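Local coordinates for hypothetical protein (Legionella pneumophila subsp. pneumophila, PDB 2IM9) that is of unknown function but, as a member of the N-acetylmuramoyl-L-alanine amidase-like family, may cleave amide bonds in bacterial cell-wall peptidoglycan, at residues 153-158 with 312-317; 241-246 with 271-276; 279-284 with 294-299. All blocks are in the same frame, centred on the assembly; numbering follows the deposited sequence.

Contact 1: 153-158 with 312-317; sequences DITFSI and INIQVV
Asp153 and Asn313 open this contact with a carboxylate set almost perpendicular to an amide, their planes 84° apart. Asn313 ND2 donates to Asp153 OD2 at 2.8 Å, arriving on the syn side but well out of the carboxylate plane, and also bonds to the carbonyl of Pro220. The Asp153 side chain reaches across because its CG stands opposite the backbone nitrogen (chi1 -171°). Its other oxygen turns back on its own chain: OD1 accepts from Thr155 N, nearly along the C-O axis, and from Thr155 OG1 at 2.7 Å; with the Asn313 bond, three bonds fix the rotation of the carboxylate. Next, Ile154 N donates to Ile314 O at 2.9 Å, while its side chain crosses those of Ile314 and Val316 at about right angles, CD1 lying 3.7 Å from Val316 CG1. The Thr155 hydroxyl bridges the two segments, donating to Asp153 OD1 and accepting the backbone N-H of Ile314 in an almost straight bond (OG1 to N 2.9 Å, 176° at the hydrogen), which satisfies a buried strand amide with a side chain. Beyond the short 3-10 turn of 155-157, where Ser157 OG and N both bond to Ile154 O, Ile158 swings back toward the strand; in one of the two conformers of Ile314, its CD1 meets Ile314 CD1 tip to tip at 3.6 Å, near Ile222. Asp153, the last residue of strand 151-153, forms an antiparallel non-hydrogen-bonded pair with Gln315, and the bond from Thr155 N to Asp153 OD1 makes an Asx turn that leads the chain off the edge of the sheet.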
loop_
_atom_site.group_PDB
_atom_site.type_symbol
_atom_site.label_atom_id
_atom_site.label_comp_id
_atom_site.label_asym_id
_atom_site.label_seq_id
_atom_site.Cartn_x
_atom_site.Cartn_y
_atom_site.Cartn_z
ATOM N N ASP A 153 0.874 13.121 -5.257
ATOM C CA ASP A 153 2.150 13.114 -4.543
ATOM C C ASP A 153 2.426 14.557 -4.130
ATOM O O ASP A 153 2.526 15.455 -4.991
ATOM C CB ASP A 153 3.251 12.569 -5.468
ATOM C CG ASP A 153 4.582 12.326 -4.756
ATOM O OD1 ASP A 153 4.947 13.141 -3.879
ATOM O OD2 ASP A 153 5.282 11.341 -5.103
ATOM N N ILE A 154 2.522 14.786 -2.826
ATOM C CA ILE A 154 2.808 16.123 -2.304
ATOM C C ILE A 154 4.178 16.247 -1.630
ATOM O O ILE A 154 4.461 17.258 -0.976
ATOM C CB ILE A 154 1.696 16.614 -1.360
ATOM C CG1 ILE A 154 1.599 15.751 -0.096
ATOM C CG2 ILE A 154 0.354 16.647 -2.107
ATOM C CD1 ILE A 154 1.048 16.525 1.084
ATOM N N THR A 155 5.035 15.241 -1.820
ATOM C CA THR A 155 6.357 15.200 -1.178
ATOM C C THR A 155 7.141 16.503 -1.332
ATOM O O THR A 155 7.656 17.049 -0.341
ATOM C CB THR A 155 7.181 14.009 -1.709
ATOM O OG1 THR A 155 6.373 12.815 -1.637
ATOM C CG2 THR A 155 8.464 13.822 -0.900
ATOM N N PHE A 156 7.212 17.017 -2.561
ATOM C CA PHE A 156 7.987 18.249 -2.800
ATOM C C PHE A 156 7.386 19.499 -2.145
ATOM O O PHE A 156 8.098 20.491 -1.958
ATOM C CB PHE A 156 8.195 18.511 -4.296
ATOM C CG PHE A 156 9.436 17.873 -4.851
ATOM C CD1 PHE A 156 9.393 16.595 -5.399
ATOM C CD2 PHE A 156 10.656 18.565 -4.838
ATOM C CE1 PHE A 156 10.555 16.006 -5.917
ATOM C CE2 PHE A 156 11.823 17.984 -5.354
ATOM C CZ PHE A 156 11.771 16.709 -5.896
ATOM N N SER A 157 6.090 19.468 -1.836
ATOM C CA SER A 157 5.421 20.616 -1.219
ATOM C C SER A 157 5.761 20.768 0.268
ATOM O O SER A 157 5.354 21.746 0.913
ATOM C CB SER A 157 3.907 20.511 -1.382
ATOM O OG SER A 157 3.378 19.614 -0.418
ATOM N N ILE A 158 6.486 19.805 0.816
ATOM C CA ILE A 158 6.900 19.880 2.207
ATOM C C ILE A 158 8.254 20.571 2.198
ATOM O O ILE A 158 9.271 19.961 1.885
ATOM C CB ILE A 158 6.911 18.497 2.872
ATOM C CG1 ILE A 158 5.466 17.973 2.935
ATOM C CG2 ILE A 158 7.520 18.575 4.288
ATOM C CD1 ILE A 158 5.360 16.526 3.074
ATOM N N ILE A 312 11.055 9.332 3.227
ATOM C CA ILE A 312 9.622 9.047 3.039
ATOM C C ILE A 312 8.974 9.799 1.867
ATOM O O ILE A 312 9.376 10.901 1.535
ATOM C CB ILE A 312 8.821 9.384 4.319
ATOM C CG1 ILE A 312 8.943 10.866 4.703
ATOM C CG2 ILE A 312 9.230 8.433 5.452
ATOM C CD1 ILE A 312 8.044 11.260 5.900
ATOM N N ASN A 313 7.953 9.187 1.277
ATOM C CA ASN A 313 7.136 9.810 0.231
ATOM C C ASN A 313 5.759 10.048 0.828
ATOM O O ASN A 313 5.285 9.237 1.627
ATOM C CB ASN A 313 7.086 8.889 -1.009
ATOM C CG ASN A 313 6.106 9.362 -2.076
ATOM O OD1 ASN A 313 4.893 9.141 -1.981
ATOM N ND2 ASN A 313 6.629 9.980 -3.112
ATOM N N ILE A 314 5.136 11.169 0.448
ATOM C CA ILE A 314 3.828 11.543 1.005
ATOM C C ILE A 314 2.832 11.792 -0.123
ATOM O O ILE A 314 3.092 12.576 -1.036
ATOM C CB ILE A 314 3.912 12.821 1.899
ATOM C CG1 ILE A 314 4.991 12.688 2.992
ATOM C CG2 ILE A 314 2.565 13.111 2.569
ATOM C CD1 ILE A 314 6.369 13.157 2.575
ATOM N N GLN A 315 1.681 11.119 -0.034
ATOM C CA GLN A 315 0.588 11.298 -0.985
ATOM C C GLN A 315 -0.689 11.629 -0.240
ATOM O O GLN A 315 -0.866 11.239 0.919
ATOM C CB GLN A 315 0.369 10.016 -1.762
ATOM C CG GLN A 315 1.471 9.733 -2.759
ATOM C CD GLN A 315 1.194 8.476 -3.506
ATOM O OE1 GLN A 315 1.303 7.374 -2.944
ATOM N NE2 GLN A 315 0.804 8.612 -4.773
ATOM N N VAL A 316 -1.579 12.367 -0.891
ATOM C CA VAL A 316 -2.884 12.659 -0.297
ATOM C C VAL A 316 -3.977 12.155 -1.220
ATOM O O VAL A 316 -3.747 11.943 -2.408
ATOM C CB VAL A 316 -3.106 14.153 -0.013
ATOM C CG1 VAL A 316 -2.101 14.664 1.025
ATOM C CG2 VAL A 316 -3.000 14.964 -1.302
ATOM N N VAL A 317 -5.147 11.912 -0.647
ATOM C CA VAL A 317 -6.296 11.425 -1.394
ATOM C C VAL A 317 -7.038 12.655 -1.909
ATOM O O VAL A 317 -7.298 13.582 -1.145
ATOM C CB VAL A 317 -7.220 10.582 -0.496
ATOM C CG1 VAL A 317 -8.557 10.247 -1.205
ATOM C CG2 VAL A 317 -6.509 9.322 -0.039
#

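Contact 2: 241-246 with 271-276; sequences IPNGAV and FAIWIN
Ala272 is the centre of the close-packed part, its methyl lying 3.6 Å from Ile241 CG2 and also against the methyl of Ala245. Backbone bonds flank it: Gly244 N donates to Ala272 O at 2.8 Å, and Ala272 N to Ala245 O at 2.9 Å. The type II turn from Pro242 to Ala245, with Gly244 at positive phi, aims both groups at the strand. At this inner end Val246 CG2 approaches the Phe271 ring obliquely, 3.9 Å from CE1, where the two residues form an antiparallel non-hydrogen-bonded pair. Toward the partly exposed end, at Asn243 and Trp274, apolar packing thins and the bonds now come from side chains. Trp274 meets the chain at and just before the turn edge-on, NE1 donating to Ile241 O at 2.7 Å with the oxygen within 4° of the indole plane, which holds the indole edge against the carbonyl. An extended chi1 of -169° sends the Asn243 amide out to the strand, where OD1 accepts Trp274 N at 2.9 Å and so substitutes for a strand carbonyl. The Phe271 ring rests on helix 95-107 and Ile273 on helix 53-63, while Ala245 leans on Ile314 of strand 311-317 and Trp274 on Leu279 of strand 278-285.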
loop_
_atom_site.group_PDB
_atom_site.type_symbol
_atom_site.label_atom_id
_atom_site.label_comp_id
_atom_site.label_asym_id
_atom_site.label_seq_id
_atom_site.Cartn_x
_atom_site.Cartn_y
_atom_site.Cartn_z
ATOM N N ILE A 241 2.957 17.368 7.125
ATOM C CA ILE A 241 2.385 16.100 6.686
ATOM C C ILE A 241 0.910 16.136 7.109
ATOM O O ILE A 241 0.619 16.264 8.301
ATOM C CB ILE A 241 3.127 14.917 7.337
ATOM C CG1 ILE A 241 4.618 14.937 6.937
ATOM C CG2 ILE A 241 2.437 13.592 6.990
ATOM C CD1 ILE A 241 5.491 13.881 7.625
ATOM N N PRO A 242 -0.023 16.052 6.139
ATOM C CA PRO A 242 -1.458 16.198 6.433
ATOM C C PRO A 242 -2.051 14.971 7.104
ATOM O O PRO A 242 -1.645 13.858 6.823
ATOM C CB PRO A 242 -2.101 16.348 5.043
ATOM C CG PRO A 242 -1.013 16.434 4.065
ATOM C CD PRO A 242 0.226 15.845 4.705
ATOM N N ASN A 243 -3.039 15.184 7.970
ATOM C CA ASN A 243 -3.815 14.077 8.504
ATOM C C ASN A 243 -4.424 13.256 7.366
ATOM O O ASN A 243 -4.983 13.820 6.411
ATOM C CB ASN A 243 -4.913 14.602 9.435
ATOM C CG ASN A 243 -5.582 13.497 10.226
ATOM O OD1 ASN A 243 -4.918 12.695 10.881
ATOM N ND2 ASN A 243 -6.913 13.451 10.170
ATOM N N GLY A 244 -4.297 11.932 7.467
ATOM C CA GLY A 244 -4.882 11.015 6.482
ATOM C C GLY A 244 -4.017 10.806 5.253
ATOM O O GLY A 244 -4.439 10.145 4.303
ATOM N N ALA A 245 -2.802 11.364 5.253
ATOM C CA ALA A 245 -1.908 11.154 4.106
ATOM C C ALA A 245 -1.411 9.696 4.091
ATOM O O ALA A 245 -1.459 8.993 5.114
ATOM C CB ALA A 245 -0.730 12.119 4.149
ATOM N N VAL A 246 -0.975 9.239 2.919
ATOM C CA VAL A 246 -0.337 7.940 2.781
ATOM C C VAL A 246 1.166 8.167 2.820
ATOM O O VAL A 246 1.686 8.992 2.041
ATOM C CB VAL A 246 -0.732 7.263 1.437
ATOM C CG1 VAL A 246 0.096 6.004 1.212
ATOM C CG2 VAL A 246 -2.269 6.961 1.415
ATOM N N PHE A 271 -0.574 5.094 7.036
ATOM C CA PHE A 271 -1.199 6.411 7.072
ATOM C C PHE A 271 -0.571 7.319 8.117
ATOM O O PHE A 271 -0.090 6.840 9.160
ATOM C CB PHE A 271 -2.689 6.293 7.416
ATOM C CG PHE A 271 -3.499 5.564 6.380
ATOM C CD1 PHE A 271 -3.845 6.182 5.188
ATOM C CD2 PHE A 271 -3.912 4.253 6.601
ATOM C CE1 PHE A 271 -4.600 5.510 4.220
ATOM C CE2 PHE A 271 -4.668 3.569 5.643
ATOM C CZ PHE A 271 -5.016 4.201 4.448
ATOM N N ALA A 272 -0.552 8.608 7.804
ATOM C CA ALA A 272 -0.191 9.656 8.757
ATOM C C ALA A 272 -1.455 10.039 9.491
ATOM O O ALA A 272 -2.416 10.475 8.866
ATOM C CB ALA A 272 0.374 10.889 8.022
ATOM N N ILE A 273 -1.459 9.904 10.814
ATOM C CA ILE A 273 -2.649 10.258 11.590
ATOM C C ILE A 273 -2.241 11.171 12.752
ATOM O O ILE A 273 -1.421 10.775 13.570
ATOM C CB ILE A 273 -3.367 8.994 12.163
ATOM C CG1 ILE A 273 -3.768 7.999 11.055
ATOM C CG2 ILE A 273 -4.593 9.409 13.027
ATOM C CD1 ILE A 273 -4.898 8.484 10.093
ATOM N N TRP A 274 -2.813 12.371 12.802
ATOM C CA TRP A 274 -2.557 13.317 13.900
ATOM C C TRP A 274 -3.532 13.038 15.052
ATOM O O TRP A 274 -4.746 13.019 14.846
ATOM C CB TRP A 274 -2.748 14.745 13.432
ATOM C CG TRP A 274 -1.629 15.247 12.582
ATOM C CD1 TRP A 274 -1.536 15.188 11.214
ATOM C CD2 TRP A 274 -0.432 15.872 13.045
ATOM N NE1 TRP A 274 -0.342 15.757 10.803
ATOM C CE2 TRP A 274 0.352 16.173 11.910
ATOM C CE3 TRP A 274 0.059 16.208 14.318
ATOM C CZ2 TRP A 274 1.595 16.813 12.007
ATOM C CZ3 TRP A 274 1.294 16.835 14.412
ATOM C CH2 TRP A 274 2.051 17.123 13.268
ATOM N N ILE A 275 -2.994 12.849 16.258
ATOM C CA ILE A 275 -3.829 12.604 17.445
ATOM C C ILE A 275 -3.232 13.395 18.579
ATOM O O ILE A 275 -2.070 13.202 18.935
ATOM C CB ILE A 275 -3.860 11.123 17.864
ATOM C CG1 ILE A 275 -4.397 10.220 16.742
ATOM C CG2 ILE A 275 -4.684 10.921 19.190
ATOM C CD1 ILE A 275 -4.016 8.734 16.935
ATOM N N ASN A 276 -4.024 14.306 19.123
ATOM C CA ASN A 276 -3.582 15.125 20.240
ATOM C C ASN A 276 -2.325 15.901 19.869
ATOM O O ASN A 276 -1.397 16.017 20.659
ATOM C CB ASN A 276 -3.375 14.268 21.508
ATOM C CG ASN A 276 -3.416 15.106 22.786
ATOM O OD1 ASN A 276 -4.283 15.968 22.926
ATOM N ND2 ASN A 276 -2.462 14.874 23.699
#

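Contact 3: 279-284 with 294-299; sequences LFFRQA and VSLIDY
Phe281 and Tyr299 meet in a T-shaped (edge-to-face) pair, the edge of the phenylalanine directed at the tyrosine face with ring centroids 4.8 Å apart and planes at 59°. Phe281 CD2 stands over the centre of the Tyr299 ring, and CE2 comes within 3.5 Å of Tyr299 CE2. Leu296 packs on Phe281, its CD1 3.8 Å from Phe281 CB, while its CD2 lies alongside Leu279 CD2, the two leucines pointing the same way. Val294 CG2 lies at the edge of the Phe281 ring, 4.0 Å from Phe281 CB, and Gln283 CG sits over the centre of one of that ring's faces.

The frame for these side chains is a beta hairpin of strands 278-285 and 290-295 that runs directly into helix 296-303. Phe281 and Val294 form a hydrogen-bonded antiparallel pair, with Phe281 N to Val294 O at 2.7 Å. Past the last strand pair, Leu296 N donates to Leu279 O at 2.9 Å, so the first residue of the helix is still held by the neighbouring strand. Ser295, at the N-cap, accepts from Asp298 N through its OG at 3.1 Å, and a water that donates to Leu279 O takes the N-H of Ile297. Strand and helix start are thus joined both directly and through water.

Farther out, the Gln283 chain bends at chi2 (78°) and brings NE2 back to Phe281 O; this amide and Val294 N reach the oxygen from opposite faces of its carbonyl plane. Tyr299 OH makes a weak hydrogen bond to His268 ND1, Ile247 packs against both Phe281 and Leu296, and a salt bridge to Asp293 anchors Arg282 on the other face of the hairpin.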
loop_
_atom_site.group_PDB
_atom_site.type_symbol
_atom_site.label_atom_id
_atom_site.label_comp_id
_atom_site.label_asym_id
_atom_site.label_seq_id
_atom_site.Cartn_x
_atom_site.Cartn_y
_atom_site.Cartn_z
ATOM N N LEU A 279 2.046 13.227 15.737
ATOM C CA LEU A 279 1.873 12.532 14.460
ATOM C C LEU A 279 2.213 11.051 14.590
ATOM O O LEU A 279 3.325 10.692 14.999
ATOM C CB LEU A 279 2.726 13.193 13.383
ATOM C CG LEU A 279 2.675 12.634 11.960
ATOM C CD1 LEU A 279 1.255 12.618 11.432
ATOM C CD2 LEU A 279 3.604 13.500 11.096
ATOM N N PHE A 280 1.250 10.213 14.195
ATOM C CA PHE A 280 1.388 8.764 14.227
ATOM C C PHE A 280 1.452 8.143 12.833
ATOM O O PHE A 280 0.941 8.694 11.855
ATOM C CB PHE A 280 0.278 8.129 15.083
ATOM C CG PHE A 280 0.376 8.502 16.539
ATOM C CD1 PHE A 280 1.098 7.713 17.427
ATOM C CD2 PHE A 280 -0.183 9.691 16.996
ATOM C CE1 PHE A 280 1.229 8.096 18.783
ATOM C CE2 PHE A 280 -0.063 10.070 18.327
ATOM C CZ PHE A 280 0.646 9.265 19.219
ATOM N N PHE A 281 2.120 7.011 12.774
ATOM C CA PHE A 281 2.203 6.186 11.576
ATOM C C PHE A 281 1.320 4.988 11.878
ATOM O O PHE A 281 1.630 4.160 12.745
ATOM C CB PHE A 281 3.660 5.795 11.348
ATOM C CG PHE A 281 3.925 5.045 10.084
ATOM C CD1 PHE A 281 3.265 5.361 8.884
ATOM C CD2 PHE A 281 4.929 4.079 10.061
ATOM C CE1 PHE A 281 3.572 4.685 7.703
ATOM C CE2 PHE A 281 5.240 3.401 8.865
ATOM C CZ PHE A 281 4.557 3.706 7.698
ATOM N N ARG A 282 0.180 4.932 11.198
ATOM C CA ARG A 282 -0.784 3.859 11.423
ATOM C C ARG A 282 -0.627 2.836 10.310
ATOM O O ARG A 282 -0.809 3.152 9.148
ATOM C CB ARG A 282 -2.201 4.424 11.446
ATOM C CG ARG A 282 -3.279 3.370 11.730
ATOM C CD ARG A 282 -4.616 4.061 11.973
ATOM N NE ARG A 282 -4.643 4.734 13.273
ATOM C CZ ARG A 282 -5.557 5.632 13.621
ATOM N NH1 ARG A 282 -6.519 5.981 12.772
ATOM N NH2 ARG A 282 -5.507 6.187 14.828
ATOM N N GLN A 283 -0.240 1.612 10.666
ATOM C CA GLN A 283 0.072 0.615 9.634
ATOM C C GLN A 283 -0.023 -0.799 10.151
ATOM O O GLN A 283 -0.067 -1.023 11.358
ATOM C CB GLN A 283 1.452 0.841 8.969
ATOM C CG GLN A 283 2.451 1.621 9.770
ATOM C CD GLN A 283 3.120 0.807 10.874
ATOM O OE1 GLN A 283 3.835 -0.172 10.606
ATOM N NE2 GLN A 283 2.946 1.257 12.116
ATOM N N ALA A 284 -0.105 -1.733 9.211
ATOM C CA ALA A 284 -0.099 -3.154 9.505
ATOM C C ALA A 284 1.367 -3.544 9.584
ATOM O O ALA A 284 2.103 -3.461 8.583
ATOM C CB ALA A 284 -0.829 -3.927 8.404
ATOM N N VAL A 294 2.155 3.991 15.781
ATOM C CA VAL A 294 3.458 4.293 16.397
ATOM C C VAL A 294 3.827 5.750 16.095
ATOM O O VAL A 294 3.493 6.265 15.031
ATOM C CB VAL A 294 4.604 3.354 15.908
ATOM C CG1 VAL A 294 4.324 1.881 16.237
ATOM C CG2 VAL A 294 4.872 3.556 14.420
ATOM N N SER A 295 4.499 6.423 17.028
ATOM C CA SER A 295 4.993 7.777 16.757
ATOM C C SER A 295 5.779 7.792 15.447
ATOM O O SER A 295 6.711 7.003 15.292
ATOM C CB SER A 295 5.905 8.265 17.882
ATOM O OG SER A 295 6.744 9.324 17.417
ATOM N N LEU A 296 5.407 8.666 14.498
ATOM C CA LEU A 296 6.117 8.675 13.209
ATOM C C LEU A 296 7.569 9.137 13.405
ATOM O O LEU A 296 8.488 8.574 12.830
ATOM C CB LEU A 296 5.401 9.519 12.138
ATOM C CG LEU A 296 6.181 9.615 10.809
ATOM C CD1 LEU A 296 6.202 8.259 10.034
ATOM C CD2 LEU A 296 5.711 10.755 9.906
ATOM N N ILE A 297 7.767 10.160 14.229
ATOM C CA ILE A 297 9.125 10.632 14.531
ATOM C C ILE A 297 9.994 9.509 15.113
ATOM O O ILE A 297 11.087 9.251 14.611
ATOM C CB ILE A 297 9.111 11.892 15.448
ATOM C CG1 ILE A 297 8.511 13.083 14.689
ATOM C CG2 ILE A 297 10.530 12.206 15.945
ATOM C CD1 ILE A 297 8.196 14.289 15.569
ATOM N N ASP A 298 9.499 8.817 16.133
ATOM C CA ASP A 298 10.245 7.701 16.738
ATOM C C ASP A 298 10.506 6.563 15.752
ATOM O O ASP A 298 11.599 6.006 15.723
ATOM C CB ASP A 298 9.504 7.154 17.954
ATOM C CG ASP A 298 9.447 8.138 19.093
ATOM O OD1 ASP A 298 10.162 9.183 19.035
ATOM O OD2 ASP A 298 8.681 7.856 20.052
ATOM N N TYR A 299 9.493 6.223 14.954
ATOM C CA TYR A 299 9.607 5.159 13.961
ATOM C C TYR A 299 10.745 5.464 12.973
ATOM O O TYR A 299 11.613 4.611 12.689
ATOM C CB TYR A 299 8.269 5.008 13.223
ATOM C CG TYR A 299 8.287 3.961 12.142
ATOM C CD1 TYR A 299 8.011 2.620 12.437
ATOM C CD2 TYR A 299 8.583 4.307 10.828
ATOM C CE1 TYR A 299 8.030 1.651 11.439
ATOM C CE2 TYR A 299 8.631 3.350 9.825
ATOM C CZ TYR A 299 8.356 2.028 10.137
ATOM O OH TYR A 299 8.386 1.091 9.132
HETATM O O HOH W 1 5.619 11.872 15.748
#

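In the fold
From the N terminus, helices 27-45 to 137-147 precede the first segment of contact 1. Residues 153-158 leave strand 151-153 and pair with 312-317, near the end of the chain, so contact 1 closes a loop that encloses the other two. Within it, contact 2 shuts the short excursion from 241-246 to 271-276; contact 3 follows in series, across the hairpin of 279-284 and 294-299. None cross. All three share one antiparallel sheet: Gln315 of contact 1 probably bonds to Val246 of contact 2, and strands 264-275 and 278-285 join contact 2 to contact 3, while contacts 1 and 3 do not touch.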